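Side-chain contact in lipase, class 3 (Penicillium roqueforti FM164, PDB 6L7N), which probably hydrolyses ester bonds of acylglycerol lipids, as a fungal class 3 lipase of the alpha/beta-hydrolase fold: residues V4-S7 and E8-F12. Residues are numbered along the deposited sequence; the frame is centred on the assembly and turned at random.
Sequences VSTS and ELNQF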
ATOM      1  N   VAL A   4     -10.568  15.554   7.792  1.00 11.80           N
ATOM      2  CA  VAL A   4     -10.154  15.807   6.422  1.00 11.96           C
ATOM      3  C   VAL A   4     -11.346  16.382   5.670  1.00 14.35           C
ATOM      4  O   VAL A   4     -12.461  16.446   6.184  1.00 15.35           O
ATOM      5  CB  VAL A   4      -9.627  14.539   5.718  1.00 14.08           C
ATOM      6  CG1 VAL A   4      -8.379  14.019   6.435  1.00 20.53           C
ATOM      7  CG2 VAL A   4     -10.708  13.476   5.645  1.00  8.72           C
ATOM      8  N   SER A   5     -11.098  16.791   4.433  1.00 17.66           N
ATOM      9  CA  SER A   5     -12.172  17.317   3.609  1.00 18.62           C
ATOM     10  C   SER A   5     -12.924  16.180   2.919  1.00 27.66           C
ATOM     11  O   SER A   5     -12.427  15.058   2.771  1.00 20.38           O
ATOM     12  CB  SER A   5     -11.622  18.293   2.576  1.00 19.32           C
ATOM     13  OG  SER A   5     -10.879  17.608   1.587  1.00 24.86           O
ATOM     14  N   THR A   6     -14.153  16.482   2.502  1.00 19.64           N
ATOM     15  CA  THR A   6     -14.937  15.487   1.781  1.00 22.07           C
ATOM     16  C   THR A   6     -14.205  14.997   0.538  1.00 20.51           C
ATOM     17  O   THR A   6     -14.230  13.802   0.229  1.00 23.99           O
ATOM     18  CB  THR A   6     -16.308  16.067   1.425  1.00 23.55           C
ATOM     19  OG1 THR A   6     -17.119  16.097   2.609  1.00 24.65           O
ATOM     20  CG2 THR A   6     -16.999  15.220   0.369  1.00 21.77           C
ATOM     21  N   SER A   7     -13.514  15.896  -0.168  1.00 20.40           N
ATOM     22  CA  SER A   7     -12.784  15.502  -1.375  1.00 24.82           C
ATOM     23  C   SER A   7     -11.655  14.529  -1.053  1.00 23.09           C
ATOM     24  O   SER A   7     -11.472  13.508  -1.738  1.00 19.18           O
ATOM     25  CB  SER A   7     -12.221  16.739  -2.065  1.00 22.35           C
ATOM     26  OG  SER A   7     -11.258  16.379  -3.035  1.00 29.01           O
ATOM     27  N   GLU A   8     -10.861  14.854  -0.032  1.00 16.29           N
ATOM     28  CA  GLU A   8      -9.806  13.947   0.414  1.00 20.11           C
ATOM     29  C   GLU A   8     -10.384  12.598   0.819  1.00 17.37           C
ATOM     30  O   GLU A   8      -9.842  11.544   0.461  1.00 20.41           O
ATOM     31  CB  GLU A   8      -9.035  14.579   1.573  1.00 18.58           C
ATOM     32  CG  GLU A   8      -8.114  15.703   1.137  1.00 18.68           C
ATOM     33  CD  GLU A   8      -7.658  16.566   2.290  1.00 22.86           C
ATOM     34  OE1 GLU A   8      -8.519  17.153   2.977  1.00 24.57           O
ATOM     35  OE2 GLU A   8      -6.433  16.659   2.502  1.00 25.83           O
ATOM     36  N   LEU A   9     -11.485  12.615   1.573  1.00 12.41           N
ATOM     37  CA  LEU A   9     -12.122  11.369   1.989  1.00 21.22           C
ATOM     38  C   LEU A   9     -12.577  10.551   0.786  1.00 20.23           C
ATOM     39  O   LEU A   9     -12.417   9.325   0.764  1.00 15.81           O
ATOM     40  CB  LEU A   9     -13.302  11.670   2.912  1.00 16.97           C
ATOM     41  CG  LEU A   9     -14.100  10.452   3.371  1.00 20.60           C
ATOM     42  CD1 LEU A   9     -13.254   9.569   4.282  1.00 26.45           C
ATOM     43  CD2 LEU A   9     -15.393  10.869   4.055  1.00 24.26           C
ATOM     44  N   ASN A  10     -13.156  11.205  -0.220  1.00 17.26           N
ATOM     45  CA  ASN A  10     -13.578  10.492  -1.422  1.00 19.44           C
ATOM     46  C   ASN A  10     -12.389   9.813  -2.092  1.00 17.17           C
ATOM     47  O   ASN A  10     -12.460   8.634  -2.474  1.00 17.53           O
ATOM     48  CB  ASN A  10     -14.264  11.460  -2.388  1.00 22.65           C
ATOM     49  CG  ASN A  10     -15.577  12.003  -1.849  1.00 28.99           C
ATOM     50  OD1 ASN A  10     -16.145  11.472  -0.893  1.00 29.88           O
ATOM     51  ND2 ASN A  10     -16.066  13.079  -2.465  1.00 29.66           N
ATOM     52  N   GLN A  11     -11.273  10.540  -2.227  1.00 16.72           N
ATOM     53  CA  GLN A  11     -10.073   9.929  -2.799  1.00 18.10           C
ATOM     54  C   GLN A  11      -9.600   8.734  -1.972  1.00 12.10           C
ATOM     55  O   GLN A  11      -9.235   7.682  -2.528  1.00 11.28           O
ATOM     56  CB  GLN A  11      -8.965  10.973  -2.926  1.00 20.12           C
ATOM     57  CG  GLN A  11      -9.264  11.995  -3.992  1.00 20.03           C
ATOM     58  CD  GLN A  11      -8.327  13.171  -3.970  1.00 35.70           C
ATOM     59  OE1 GLN A  11      -7.236  13.122  -4.544  1.00 39.24           O
ATOM     60  NE2 GLN A  11      -8.742  14.246  -3.298  1.00 35.16           N
ATOM     61  N   PHE A  12      -9.605   8.877  -0.642  1.00 12.93           N
ATOM     62  CA  PHE A  12      -9.077   7.817   0.212  1.00 11.42           C
ATOM     63  C   PHE A  12      -9.962   6.574   0.146  1.00  9.89           C
ATOM     64  O   PHE A  12      -9.451   5.446   0.076  1.00 12.40           O
ATOM     65  CB  PHE A  12      -8.944   8.314   1.657  1.00  9.51           C
ATOM     66  CG  PHE A  12      -8.054   9.532   1.820  1.00  7.78           C
ATOM     67  CD1 PHE A  12      -7.096   9.862   0.862  1.00  9.90           C
ATOM     68  CD2 PHE A  12      -8.180  10.340   2.937  1.00 10.87           C
ATOM     69  CE1 PHE A  12      -6.282  10.984   1.018  1.00 11.44           C
ATOM     70  CE2 PHE A  12      -7.358  11.469   3.106  1.00  8.36           C
ATOM     71  CZ  PHE A  12      -6.416  11.784   2.147  1.00 10.10           C
TER
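Carboxylate oxygen OE1 of E8 is gripped by two donors of S5, the hydroxyl OG at 2.8 Å and the backbone N. Both meet it on its anti side but from opposite faces of the carboxylate plane, S5 N 26° out of that plane. S5 is the N-cap of helix 6-22, and in return its OG accepts a nearly straight bond from E8 N (3.2 Å), so that the pair forms a capping box. With chi1 at 71°, the S5 hydroxyl lies between its own backbone N and carbonyl carbon, a turn that lets OG donate to E8 OE1 while accepting from E8 N. With an alanine at position 8, S5 N and the S5 hydroxyl would probably lose their shared acceptor, leaving only the backbone half of the box, E8 N to S5 OG. The carboxylate, near the positive end of the helix dipole, is probably stabilised in its charged form. Behind the cap, L9 N bonds to S5 O and N10 N to T6 O, opening the regular helical pattern. V4, just before the cap, sets CG2 against L9 CB (4.2 Å), the two side chains crossing at about a right angle, while its CG1 comes to the edge of the F12 ring. This apolar side is continued by I235, on an outermost strand of the main sheet, and F12 packs edge-to-face with Y220 and F196. On the more exposed side, Q11 N donates to S7 O (3.0 Å). The Q11 side-chain amide folds back over the same turn, its NE2 giving weak bonds to S7 O and, at 3.3 Å, to S7 OG.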